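Local coordinates for DUF2235 domain-containing protein (Pseudomonas aeruginosa, PDB 4O5P), which is a type VI secretion phospholipase effector (Tle1) that probably hydrolyses phospholipids in the membranes of target cells, at residues I65-G70 and L227-Y232; Q152-L157 and Y265-L270; T757-P762 and S802-Q807. All coordinates share one frame; numbering follows the deposited sequence.

Interaction 1. Residues I65-G70 and L227-Y232; sequences IHITLG and LAMRLY
H66 ND1 and Y232 OH meet in a hydrogen bond of 2.8 Å, in which either could be the donor. The rings come together rim to rim, centroids 5.9 Å apart and planes 24° from each other, with ND1 in the plane of the phenol at its edge. Y232 holds its CG beside its own backbone N (chi1 -45°), which leans the ring back along the strand to H66, although the register pairs H66 with R230. At the edge of the same ring, near its plane, I67 O accepts the backbone N-H of Y232 at 2.8 Å and a weaker CA-H contact from L231. The pattern repeats at Y232 O, bonded to L69 N and touched by T68 CA at 3.0 Å. R230, on the same face as H66, carries its guanidinium away to D37 and S273. On the other face I67 is the hub: its CD1 lies 3.6 Å from M229 CE, and its CB lies 3.6 Å from L231 CD2, the two side chains running alongside each other. L153 and L157 of helix 139-162 cover this apolar face. The parallel pairing is consistent with the central, largely parallel sheet of the alpha/beta-hydrolase fold to which the Tle1-like catalytic domain is assigned.

Interaction 2. Residues Q152-L157 and Y265-L270; sequences QLVDAL and YRFAGL
The F267 ring meets the helix with its far rim, and L157 CD2 sits at its edge, close to the ring plane and 4.0 Å from F267 CE1. L153 CB comes in obliquely to 3.8 Å from F267 CZ, and V154 adds its backbone N and, at 4.0 Å from the same CZ, its CG2 methyl. From this helix segment nothing is stacked squarely over either ring face. With CG anti to its backbone N (chi1 -177°), F267 stretches its ring out from the strand to reach the helix, while L157 slides past it in the opposite direction. L157 touches with both methyls: CD2 lies near the ring, A268 CB and, more loosely, L270 CD1, while CD1 meets L270 CD1 tip to tip at 3.7 Å. The R266 guanidinium takes no part in the contact with the helix but braces the turn: its NH1 gives a bond of 2.6 Å to G269 O, almost in the guanidinium plane, and its NH2 pairs with E264. F267 to L270 form a type I' turn, closed in both directions by backbone bonds between those two residues, so that the hairpin presents F267, A268 and L270 together to the helix. L207, L210 and L214 of helix 195-219 pack around the same cluster. Every close side-chain pair is carbon against carbon, and the turn's two backbone bonds and the R266 pairings lie outside this apolar interface, which implies cohesion by exclusion of water and fit of shape.

Interaction 3. Residues T757-P762 and S802-Q807; sequences TGIALP and SPALQQ
I759 lays its side chain across the first turn of helix 803-814, so that a loop segment packs on a helix N-terminus within the C-terminal domain of the Tle1-like family. Its two branches touch different residues. CG2 rests on the A804 CB methyl at 3.9 Å, while CD1 reaches over the turn, 3.5 Å from A804 O and 3.7 Å from Q807 OE1. The Q807 side chain, extended beyond CG, crosses that of I759 at about a right angle and lays its aliphatic base, as well as its amide oxygen, near the CD1 methyl. A second cluster forms on L805. Its CD2 meets L761 CD2 at 3.9 Å, the two leucines crossing nearly perpendicularly, and also touches the P762 ring at CD, 4.1 Å away. L805 leaves the helix at an angle to the loop; its CG stands opposite its own carbonyl carbon (chi1 -68°), which carries the end of the side chain toward L761 and P762.

Beyond these contacts the loop is tied to its neighbours. Backbone bonds link L761 to A752 of strand 749-753 and P762 to G710, and the L761 side chain also packs on V711 and L713. G758, at positive phi, turns the chain just before I759. I759 also touches V808, further along the helix. On the helix side, L805 lies against A799. S802 stands at the N-cap without a side-chain capping bond, and the helix opens with Q806 N bonded to S802 O at 2.9 Å.

Overall arrangement
Interactions 1 and 2 belong to one hydrophobic layer, with centres about 9 Å apart: M229 SE lies 3.4 Å from F267 CD1, and I65 CD1 lies 3.5 Å from L157 CD1, so helix 139-162 and the 265-270 hairpin pack side by side on the same face of the sheet, meeting each other and its strands. Their segments alternate along the chain. Strand 225-236 of interaction 1 runs on toward S237, which lies on a GxSxG pattern resembling a nucleophile elbow and, with H379 and D281, forms a probable catalytic triad. Interaction 3 stands apart in the C-terminal region, its centre about 54 Å from that of interaction 1 and about 52 Å from that of interaction 2, without touching either.

Interaction 1. Residues I65-G70 and L227-Y232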
ATOM      1  N   ILE A  65     -25.423   5.042 -11.911  1.00 21.42           N
ATOM      2  CA  ILE A  65     -24.859   3.881 -11.236  1.00 21.20           C
ATOM      3  C   ILE A  65     -23.751   4.379 -10.320  1.00 22.80           C
ATOM      4  O   ILE A  65     -22.798   5.009 -10.785  1.00 21.59           O
ATOM      5  CB  ILE A  65     -24.320   2.842 -12.245  1.00 21.76           C
ATOM      6  CG1 ILE A  65     -25.405   2.536 -13.277  1.00 19.59           C
ATOM      7  CG2 ILE A  65     -23.871   1.558 -11.529  1.00 17.10           C
ATOM      8  CD1 ILE A  65     -24.996   1.535 -14.301  1.00 27.20           C
ATOM      9  N   HIS A  66     -23.895   4.130  -9.022  1.00 20.57           N
ATOM     10  CA  HIS A  66     -22.928   4.632  -8.049  1.00 20.35           C
ATOM     11  C   HIS A  66     -22.148   3.441  -7.519  1.00 20.64           C
ATOM     12  O   HIS A  66     -22.740   2.471  -7.033  1.00 19.72           O
ATOM     13  CB  HIS A  66     -23.629   5.374  -6.900  1.00 21.30           C
ATOM     14  CG  HIS A  66     -24.284   6.664  -7.307  1.00 20.30           C
ATOM     15  ND1 HIS A  66     -23.624   7.879  -7.285  1.00 24.06           N
ATOM     16  CD2 HIS A  66     -25.550   6.932  -7.708  1.00 24.11           C
ATOM     17  CE1 HIS A  66     -24.451   8.834  -7.669  1.00 27.47           C
ATOM     18  NE2 HIS A  66     -25.629   8.288  -7.924  1.00 25.25           N
ATOM     19  N   ILE A  67     -20.819   3.505  -7.633  1.00 18.41           N
ATOM     20  CA  ILE A  67     -19.986   2.347  -7.328  1.00 16.79           C
ATOM     21  C   ILE A  67     -18.866   2.695  -6.360  1.00 17.78           C
ATOM     22  O   ILE A  67     -18.036   3.551  -6.650  1.00 16.16           O
ATOM     23  CB  ILE A  67     -19.323   1.787  -8.589  1.00 16.07           C
ATOM     24  CG1 ILE A  67     -20.369   1.401  -9.642  1.00 20.06           C
ATOM     25  CG2 ILE A  67     -18.429   0.600  -8.243  1.00 21.27           C
ATOM     26  CD1 ILE A  67     -19.784   1.236 -11.041  1.00 21.58           C
ATOM     27  N   THR A  68     -18.838   2.016  -5.219  1.00 18.78           N
ATOM     28  CA  THR A  68     -17.703   2.106  -4.301  1.00 14.98           C
ATOM     29  C   THR A  68     -16.776   0.896  -4.482  1.00 17.98           C
ATOM     30  O   THR A  68     -17.245  -0.252  -4.507  1.00 19.43           O
ATOM     31  CB  THR A  68     -18.179   2.162  -2.844  1.00 17.04           C
ATOM     32  OG1 THR A  68     -19.083   3.264  -2.668  1.00 17.76           O
ATOM     33  CG2 THR A  68     -16.998   2.327  -1.901  1.00 15.05           C
ATOM     34  N   LEU A  69     -15.468   1.156  -4.590  1.00 17.65           N
ATOM     35  CA  LEU A  69     -14.427   0.132  -4.700  1.00 15.02           C
ATOM     36  C   LEU A  69     -13.341   0.377  -3.635  1.00 15.75           C
ATOM     37  O   LEU A  69     -12.768   1.453  -3.577  1.00 19.14           O
ATOM     38  CB  LEU A  69     -13.800   0.197  -6.096  1.00 16.03           C
ATOM     39  CG  LEU A  69     -12.730  -0.807  -6.508  1.00 21.76           C
ATOM     40  CD1 LEU A  69     -13.206  -2.207  -6.223  1.00 22.98           C
ATOM     41  CD2 LEU A  69     -12.400  -0.677  -7.999  1.00 20.63           C
ATOM     42  N   GLY A  70     -13.077  -0.609  -2.789  1.00 12.38           N
ATOM     43  CA  GLY A  70     -12.065  -0.474  -1.753  1.00 18.76           C
ATOM     44  C   GLY A  70     -10.952  -1.486  -1.949  1.00 17.88           C
ATOM     45  O   GLY A  70     -11.210  -2.692  -1.974  1.00 18.67           O
ATOM     46  N   LEU A 227     -27.916   6.655 -16.805  1.00 26.55           N
ATOM     47  CA  LEU A 227     -27.365   7.976 -17.074  1.00 24.95           C
ATOM     48  C   LEU A 227     -25.848   8.084 -17.032  1.00 24.94           C
ATOM     49  O   LEU A 227     -25.244   8.717 -17.904  1.00 25.48           O
ATOM     50  CB  LEU A 227     -27.949   8.989 -16.097  1.00 26.39           C
ATOM     51  CG  LEU A 227     -29.418   9.330 -16.306  1.00 28.58           C
ATOM     52  CD1 LEU A 227     -29.877  10.314 -15.257  1.00 32.85           C
ATOM     53  CD2 LEU A 227     -29.611   9.896 -17.703  1.00 29.84           C
ATOM     54  N   ALA A 228     -25.233   7.518 -15.998  1.00 21.35           N
ATOM     55  CA  ALA A 228     -23.799   7.711 -15.801  1.00 21.08           C
ATOM     56  C   ALA A 228     -23.233   6.700 -14.838  1.00 20.81           C
ATOM     57  O   ALA A 228     -23.967   5.918 -14.217  1.00 19.61           O
ATOM     58  CB  ALA A 228     -23.498   9.131 -15.281  1.00 21.09           C
HETATM   59  N   MSE A 229     -21.913   6.748 -14.712  1.00 18.70           N
HETATM   60  CA  MSE A 229     -21.204   5.940 -13.750  1.00 19.26           C
HETATM   61  C   MSE A 229     -20.309   6.818 -12.912  1.00 16.86           C
HETATM   62  O   MSE A 229     -19.453   7.519 -13.436  1.00 16.39           O
HETATM   63  CB  MSE A 229     -20.393   4.876 -14.463  1.00 16.74           C
HETATM   64  CG  MSE A 229     -21.315   3.817 -14.992  1.00 19.87           C
HETATM   65 SE   MSE A 229     -20.537   2.263 -15.707  0.56 31.40          SE
HETATM   66  CE  MSE A 229     -19.002   1.958 -14.484  1.00 15.20           C
ATOM     67  N   ARG A 230     -20.525   6.758 -11.602  1.00 18.28           N
ATOM     68  CA  ARG A 230     -19.867   7.638 -10.654  1.00 17.79           C
ATOM     69  C   ARG A 230     -19.154   6.772  -9.627  1.00 18.14           C
ATOM     70  O   ARG A 230     -19.787   5.921  -8.990  1.00 14.88           O
ATOM     71  CB  ARG A 230     -20.912   8.515  -9.976  1.00 19.63           C
ATOM     72  CG  ARG A 230     -21.806   9.264 -10.955  1.00 19.64           C
ATOM     73  CD  ARG A 230     -20.992  10.216 -11.787  1.00 23.72           C
ATOM     74  NE  ARG A 230     -21.781  10.940 -12.786  1.00 22.54           N
ATOM     75  CZ  ARG A 230     -21.244  11.595 -13.813  1.00 23.11           C
ATOM     76  NH1 ARG A 230     -19.923  11.621 -13.971  1.00 21.33           N
ATOM     77  NH2 ARG A 230     -22.020  12.230 -14.678  1.00 27.77           N
ATOM     78  N   LEU A 231     -17.843   6.979  -9.477  1.00 18.91           N
ATOM     79  CA  LEU A 231     -17.006   6.066  -8.689  1.00 19.96           C
ATOM     80  C   LEU A 231     -16.502   6.701  -7.392  1.00 18.99           C
ATOM     81  O   LEU A 231     -16.121   7.862  -7.371  1.00 17.18           O
ATOM     82  CB  LEU A 231     -15.797   5.587  -9.498  1.00 16.63           C
ATOM     83  CG  LEU A 231     -16.024   4.748 -10.760  1.00 20.16           C
ATOM     84  CD1 LEU A 231     -14.769   4.027 -11.162  1.00 16.90           C
ATOM     85  CD2 LEU A 231     -17.128   3.766 -10.561  1.00 22.44           C
ATOM     86  N   TYR A 232     -16.514   5.918  -6.321  1.00 18.45           N
ATOM     87  CA  TYR A 232     -15.965   6.301  -5.028  1.00 18.09           C
ATOM     88  C   TYR A 232     -14.980   5.191  -4.686  1.00 19.15           C
ATOM     89  O   TYR A 232     -15.361   4.015  -4.610  1.00 15.74           O
ATOM     90  CB  TYR A 232     -17.090   6.432  -3.993  1.00 18.26           C
ATOM     91  CG  TYR A 232     -18.259   7.196  -4.577  1.00 19.30           C
ATOM     92  CD1 TYR A 232     -19.224   6.541  -5.340  1.00 19.56           C
ATOM     93  CD2 TYR A 232     -18.365   8.572  -4.424  1.00 17.06           C
ATOM     94  CE1 TYR A 232     -20.269   7.229  -5.911  1.00 21.94           C
ATOM     95  CE2 TYR A 232     -19.418   9.271  -5.000  1.00 22.22           C
ATOM     96  CZ  TYR A 232     -20.362   8.591  -5.733  1.00 20.92           C
ATOM     97  OH  TYR A 232     -21.413   9.269  -6.311  1.00 24.32           O
TER

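Interaction 2. Residues Q152-L157 and Y265-L270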
ATOM      1  N   GLN A 152     -14.979  -5.355 -12.051  1.00 19.76           N
ATOM      2  CA  GLN A 152     -16.151  -5.133 -11.197  1.00 20.47           C
ATOM      3  C   GLN A 152     -17.098  -4.053 -11.719  1.00 22.57           C
ATOM      4  O   GLN A 152     -18.306  -4.089 -11.436  1.00 22.09           O
ATOM      5  CB  GLN A 152     -15.731  -4.803  -9.767  1.00 18.89           C
ATOM      6  CG  GLN A 152     -14.949  -5.911  -9.113  1.00 24.48           C
ATOM      7  CD  GLN A 152     -15.518  -7.275  -9.436  1.00 19.87           C
ATOM      8  OE1 GLN A 152     -16.596  -7.637  -8.965  1.00 25.87           O
ATOM      9  NE2 GLN A 152     -14.808  -8.030 -10.255  1.00 20.08           N
ATOM     10  N   LEU A 153     -16.546  -3.102 -12.469  1.00 20.10           N
ATOM     11  CA  LEU A 153     -17.323  -2.045 -13.096  1.00 21.28           C
ATOM     12  C   LEU A 153     -18.196  -2.650 -14.196  1.00 22.73           C
ATOM     13  O   LEU A 153     -19.383  -2.299 -14.366  1.00 22.81           O
ATOM     14  CB  LEU A 153     -16.378  -1.017 -13.718  1.00 20.19           C
ATOM     15  CG  LEU A 153     -15.416  -0.207 -12.835  1.00 24.24           C
ATOM     16  CD1 LEU A 153     -14.799   0.906 -13.672  1.00 22.07           C
ATOM     17  CD2 LEU A 153     -16.103   0.373 -11.607  1.00 20.32           C
ATOM     18  N   VAL A 154     -17.579  -3.561 -14.944  1.00 20.02           N
ATOM     19  CA  VAL A 154     -18.270  -4.281 -15.992  1.00 20.56           C
ATOM     20  C   VAL A 154     -19.423  -5.041 -15.340  1.00 24.47           C
ATOM     21  O   VAL A 154     -20.550  -4.995 -15.833  1.00 25.01           O
ATOM     22  CB  VAL A 154     -17.324  -5.241 -16.754  1.00 21.55           C
ATOM     23  CG1 VAL A 154     -18.125  -6.220 -17.608  1.00 23.48           C
ATOM     24  CG2 VAL A 154     -16.348  -4.474 -17.626  1.00 18.89           C
ATOM     25  N   ASP A 155     -19.133  -5.707 -14.219  1.00 20.95           N
ATOM     26  CA  ASP A 155     -20.126  -6.463 -13.457  1.00 23.48           C
ATOM     27  C   ASP A 155     -21.298  -5.598 -13.009  1.00 24.27           C
ATOM     28  O   ASP A 155     -22.447  -6.002 -13.134  1.00 26.39           O
ATOM     29  CB  ASP A 155     -19.476  -7.115 -12.233  1.00 21.75           C
ATOM     30  CG  ASP A 155     -20.445  -7.994 -11.453  1.00 29.25           C
ATOM     31  OD1 ASP A 155     -20.815  -9.065 -11.968  1.00 32.95           O
ATOM     32  OD2 ASP A 155     -20.836  -7.627 -10.321  1.00 27.18           O
ATOM     33  N   ALA A 156     -20.999  -4.412 -12.486  1.00 23.18           N
ATOM     34  CA  ALA A 156     -22.037  -3.485 -12.050  1.00 25.80           C
ATOM     35  C   ALA A 156     -22.972  -3.102 -13.197  1.00 24.64           C
ATOM     36  O   ALA A 156     -24.196  -3.114 -13.028  1.00 26.03           O
ATOM     37  CB  ALA A 156     -21.418  -2.243 -11.414  1.00 21.19           C
ATOM     38  N   LEU A 157     -22.402  -2.771 -14.360  1.00 26.38           N
ATOM     39  CA  LEU A 157     -23.254  -2.430 -15.510  1.00 24.30           C
ATOM     40  C   LEU A 157     -24.065  -3.649 -15.957  1.00 28.49           C
ATOM     41  O   LEU A 157     -25.266  -3.553 -16.195  1.00 26.44           O
ATOM     42  CB  LEU A 157     -22.414  -1.889 -16.675  1.00 22.13           C
ATOM     43  CG  LEU A 157     -23.139  -1.138 -17.797  1.00 23.81           C
ATOM     44  CD1 LEU A 157     -24.109  -0.107 -17.224  1.00 23.35           C
ATOM     45  CD2 LEU A 157     -22.152  -0.461 -18.737  1.00 23.81           C
ATOM     46  N   TYR A 265     -14.996  11.378 -20.878  1.00 22.97           N
ATOM     47  CA  TYR A 265     -14.702  10.029 -20.469  1.00 24.81           C
ATOM     48  C   TYR A 265     -15.987   9.216 -20.482  1.00 22.94           C
ATOM     49  O   TYR A 265     -17.002   9.605 -19.894  1.00 21.40           O
ATOM     50  CB  TYR A 265     -14.009  10.047 -19.098  1.00 24.53           C
ATOM     51  CG  TYR A 265     -12.811  10.972 -19.104  1.00 21.20           C
ATOM     52  CD1 TYR A 265     -12.954  12.325 -18.815  1.00 25.29           C
ATOM     53  CD2 TYR A 265     -11.546  10.504 -19.431  1.00 24.92           C
ATOM     54  CE1 TYR A 265     -11.873  13.191 -18.840  1.00 27.25           C
ATOM     55  CE2 TYR A 265     -10.449  11.364 -19.453  1.00 26.64           C
ATOM     56  CZ  TYR A 265     -10.625  12.709 -19.155  1.00 26.92           C
ATOM     57  OH  TYR A 265      -9.552  13.578 -19.174  1.00 33.84           O
ATOM     58  N   ARG A 266     -15.951   8.104 -21.206  1.00 23.57           N
ATOM     59  CA  ARG A 266     -17.123   7.262 -21.345  1.00 24.48           C
ATOM     60  C   ARG A 266     -16.765   5.798 -21.210  1.00 24.15           C
ATOM     61  O   ARG A 266     -15.673   5.377 -21.597  1.00 24.38           O
ATOM     62  CB  ARG A 266     -17.854   7.545 -22.666  1.00 26.17           C
ATOM     63  CG  ARG A 266     -18.658   8.841 -22.597  1.00 24.90           C
ATOM     64  CD  ARG A 266     -19.235   9.282 -23.915  1.00 30.94           C
ATOM     65  NE  ARG A 266     -19.800  10.622 -23.774  1.00 38.42           N
ATOM     66  CZ  ARG A 266     -21.065  10.888 -23.445  1.00 35.93           C
ATOM     67  NH1 ARG A 266     -21.930   9.907 -23.222  1.00 35.96           N
ATOM     68  NH2 ARG A 266     -21.468  12.145 -23.341  1.00 33.63           N
ATOM     69  N   PHE A 267     -17.705   5.053 -20.635  1.00 22.72           N
ATOM     70  CA  PHE A 267     -17.563   3.644 -20.329  1.00 25.89           C
ATOM     71  C   PHE A 267     -18.797   2.998 -20.942  1.00 25.10           C
ATOM     72  O   PHE A 267     -19.907   3.100 -20.392  1.00 20.38           O
ATOM     73  CB  PHE A 267     -17.568   3.457 -18.810  1.00 20.41           C
ATOM     74  CG  PHE A 267     -17.361   2.040 -18.358  1.00 21.94           C
ATOM     75  CD1 PHE A 267     -18.442   1.192 -18.180  1.00 18.49           C
ATOM     76  CD2 PHE A 267     -16.078   1.566 -18.073  1.00 22.37           C
ATOM     77  CE1 PHE A 267     -18.263  -0.111 -17.738  1.00 21.36           C
ATOM     78  CE2 PHE A 267     -15.886   0.265 -17.631  1.00 20.74           C
ATOM     79  CZ  PHE A 267     -16.988  -0.579 -17.463  1.00 24.52           C
ATOM     80  N   ALA A 268     -18.603   2.357 -22.091  1.00 27.11           N
ATOM     81  CA  ALA A 268     -19.716   1.809 -22.866  1.00 25.43           C
ATOM     82  C   ALA A 268     -20.775   2.884 -23.190  1.00 25.58           C
ATOM     83  O   ALA A 268     -21.981   2.643 -23.104  1.00 23.61           O
ATOM     84  CB  ALA A 268     -20.333   0.622 -22.129  1.00 25.46           C
ATOM     85  N   GLY A 269     -20.307   4.075 -23.558  1.00 27.44           N
ATOM     86  CA  GLY A 269     -21.194   5.159 -23.950  1.00 24.60           C
ATOM     87  C   GLY A 269     -21.550   6.093 -22.811  1.00 28.46           C
ATOM     88  O   GLY A 269     -21.866   7.269 -23.043  1.00 22.66           O
ATOM     89  N   LEU A 270     -21.490   5.563 -21.586  1.00 24.56           N
ATOM     90  CA  LEU A 270     -21.929   6.279 -20.393  1.00 24.98           C
ATOM     91  C   LEU A 270     -20.829   7.181 -19.851  1.00 24.43           C
ATOM     92  O   LEU A 270     -19.683   6.736 -19.713  1.00 22.88           O
ATOM     93  CB  LEU A 270     -22.300   5.280 -19.296  1.00 19.73           C
ATOM     94  CG  LEU A 270     -23.504   4.352 -19.418  1.00 23.85           C
ATOM     95  CD1 LEU A 270     -23.493   3.366 -18.257  1.00 22.64           C
ATOM     96  CD2 LEU A 270     -24.812   5.141 -19.438  1.00 24.43           C
TER

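Interaction 3. Residues T757-P762 and S802-Q807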
ATOM      1  N   THR A 757      24.468 -21.712  -8.253  1.00 24.53           N
ATOM      2  CA  THR A 757      25.760 -22.354  -8.439  1.00 28.99           C
ATOM      3  C   THR A 757      26.912 -21.601  -7.773  1.00 32.57           C
ATOM      4  O   THR A 757      27.974 -22.176  -7.540  1.00 31.09           O
ATOM      5  CB  THR A 757      26.076 -22.482  -9.919  1.00 26.41           C
ATOM      6  OG1 THR A 757      27.255 -23.273 -10.101  1.00 42.51           O
ATOM      7  CG2 THR A 757      26.321 -21.137 -10.475  1.00 21.14           C
ATOM      8  N   GLY A 758      26.710 -20.319  -7.472  1.00 27.20           N
ATOM      9  CA  GLY A 758      27.770 -19.511  -6.897  1.00 26.41           C
ATOM     10  C   GLY A 758      28.706 -18.884  -7.925  1.00 28.22           C
ATOM     11  O   GLY A 758      29.585 -18.098  -7.570  1.00 29.91           O
ATOM     12  N   ILE A 759      28.509 -19.220  -9.199  1.00 26.45           N
ATOM     13  CA  ILE A 759      29.393 -18.769 -10.281  1.00 29.24           C
ATOM     14  C   ILE A 759      29.272 -17.265 -10.548  1.00 30.79           C
ATOM     15  O   ILE A 759      28.180 -16.701 -10.494  1.00 26.93           O
ATOM     16  CB  ILE A 759      29.151 -19.598 -11.578  1.00 29.47           C
ATOM     17  CG1 ILE A 759      29.614 -21.046 -11.374  1.00 33.44           C
ATOM     18  CG2 ILE A 759      29.884 -19.017 -12.764  1.00 29.03           C
ATOM     19  CD1 ILE A 759      29.121 -22.018 -12.457  1.00 30.84           C
ATOM     20  N   ALA A 760      30.403 -16.617 -10.815  1.00 30.34           N
ATOM     21  CA  ALA A 760      30.425 -15.178 -11.066  1.00 31.16           C
ATOM     22  C   ALA A 760      29.770 -14.806 -12.406  1.00 29.11           C
ATOM     23  O   ALA A 760      30.029 -15.435 -13.432  1.00 21.75           O
ATOM     24  CB  ALA A 760      31.866 -14.652 -11.000  1.00 27.46           C
ATOM     25  N   LEU A 761      28.942 -13.764 -12.391  1.00 23.53           N
ATOM     26  CA  LEU A 761      28.306 -13.267 -13.603  1.00 27.63           C
ATOM     27  C   LEU A 761      29.122 -12.132 -14.234  1.00 26.62           C
ATOM     28  O   LEU A 761      29.729 -11.324 -13.532  1.00 28.88           O
ATOM     29  CB  LEU A 761      26.872 -12.804 -13.307  1.00 23.04           C
ATOM     30  CG  LEU A 761      25.892 -13.911 -12.915  1.00 23.07           C
ATOM     31  CD1 LEU A 761      24.559 -13.324 -12.482  1.00 25.61           C
ATOM     32  CD2 LEU A 761      25.691 -14.887 -14.063  1.00 27.17           C
ATOM     33  N   PRO A 762      29.124 -12.062 -15.571  1.00 27.27           N
ATOM     34  CA  PRO A 762      29.812 -10.984 -16.292  1.00 28.56           C
ATOM     35  C   PRO A 762      29.272  -9.594 -15.927  1.00 29.68           C
ATOM     36  O   PRO A 762      28.056  -9.389 -15.900  1.00 28.76           O
ATOM     37  CB  PRO A 762      29.488 -11.291 -17.760  1.00 30.19           C
ATOM     38  CG  PRO A 762      28.217 -12.097 -17.709  1.00 29.57           C
ATOM     39  CD  PRO A 762      28.348 -12.931 -16.477  1.00 26.24           C
ATOM     40  N   SER A 802      30.773 -19.302 -22.659  1.00 47.05           N
ATOM     41  CA  SER A 802      31.293 -19.578 -21.318  1.00 40.02           C
ATOM     42  C   SER A 802      30.867 -20.944 -20.810  1.00 41.15           C
ATOM     43  O   SER A 802      29.678 -21.172 -20.572  1.00 37.81           O
ATOM     44  CB  SER A 802      30.791 -18.530 -20.313  1.00 37.75           C
ATOM     45  OG  SER A 802      31.085 -17.205 -20.727  1.00 47.69           O
ATOM     46  N   PRO A 803      31.833 -21.863 -20.644  1.00 42.68           N
ATOM     47  CA  PRO A 803      31.543 -23.103 -19.914  1.00 40.74           C
ATOM     48  C   PRO A 803      30.921 -22.835 -18.532  1.00 34.73           C
ATOM     49  O   PRO A 803      29.997 -23.563 -18.116  1.00 34.72           O
ATOM     50  CB  PRO A 803      32.920 -23.748 -19.793  1.00 33.13           C
ATOM     51  CG  PRO A 803      33.600 -23.346 -21.079  1.00 38.53           C
ATOM     52  CD  PRO A 803      33.117 -21.939 -21.371  1.00 39.17           C
ATOM     53  N   ALA A 804      31.394 -21.789 -17.850  1.00 30.03           N
ATOM     54  CA  ALA A 804      30.857 -21.420 -16.539  1.00 31.86           C
ATOM     55  C   ALA A 804      29.367 -21.069 -16.601  1.00 28.71           C
ATOM     56  O   ALA A 804      28.531 -21.595 -15.832  1.00 32.71           O
ATOM     57  CB  ALA A 804      31.654 -20.258 -15.955  1.00 30.47           C
ATOM     58  N   LEU A 805      29.033 -20.160 -17.511  1.00 30.36           N
ATOM     59  CA  LEU A 805      27.645 -19.791 -17.698  1.00 26.16           C
ATOM     60  C   LEU A 805      26.850 -21.011 -18.155  1.00 32.04           C
ATOM     61  O   LEU A 805      25.663 -21.085 -17.905  1.00 27.93           O
ATOM     62  CB  LEU A 805      27.508 -18.641 -18.697  1.00 31.88           C
ATOM     63  CG  LEU A 805      28.045 -17.277 -18.247  1.00 31.28           C
ATOM     64  CD1 LEU A 805      27.697 -16.188 -19.247  1.00 32.41           C
ATOM     65  CD2 LEU A 805      27.532 -16.915 -16.855  1.00 28.72           C
ATOM     66  N   GLN A 806      27.495 -21.975 -18.813  1.00 30.52           N
ATOM     67  CA  GLN A 806      26.781 -23.195 -19.195  1.00 31.39           C
ATOM     68  C   GLN A 806      26.357 -23.965 -17.950  1.00 30.23           C
ATOM     69  O   GLN A 806      25.241 -24.489 -17.890  1.00 29.78           O
ATOM     70  CB  GLN A 806      27.619 -24.083 -20.115  1.00 36.48           C
ATOM     71  CG  GLN A 806      27.861 -23.512 -21.503  1.00 39.61           C
ATOM     72  CD  GLN A 806      28.887 -24.321 -22.282  1.00 46.68           C
ATOM     73  OE1 GLN A 806      28.976 -25.547 -22.140  1.00 39.51           O
ATOM     74  NE2 GLN A 806      29.683 -23.632 -23.099  1.00 47.65           N
ATOM     75  N   GLN A 807      27.223 -24.026 -16.942  1.00 31.40           N
ATOM     76  CA  GLN A 807      26.764 -24.642 -15.685  1.00 32.47           C
ATOM     77  C   GLN A 807      25.616 -23.861 -15.037  1.00 27.56           C
ATOM     78  O   GLN A 807      24.601 -24.454 -14.606  1.00 31.64           O
ATOM     79  CB  GLN A 807      27.909 -24.834 -14.695  1.00 34.63           C
ATOM     80  CG  GLN A 807      28.479 -26.253 -14.708  1.00 38.06           C
ATOM     81  CD  GLN A 807      29.849 -26.320 -14.086  1.00 40.53           C
ATOM     82  OE1 GLN A 807      30.397 -25.299 -13.674  1.00 43.16           O
ATOM     83  NE2 GLN A 807      30.417 -27.522 -14.016  1.00 48.48           N
TER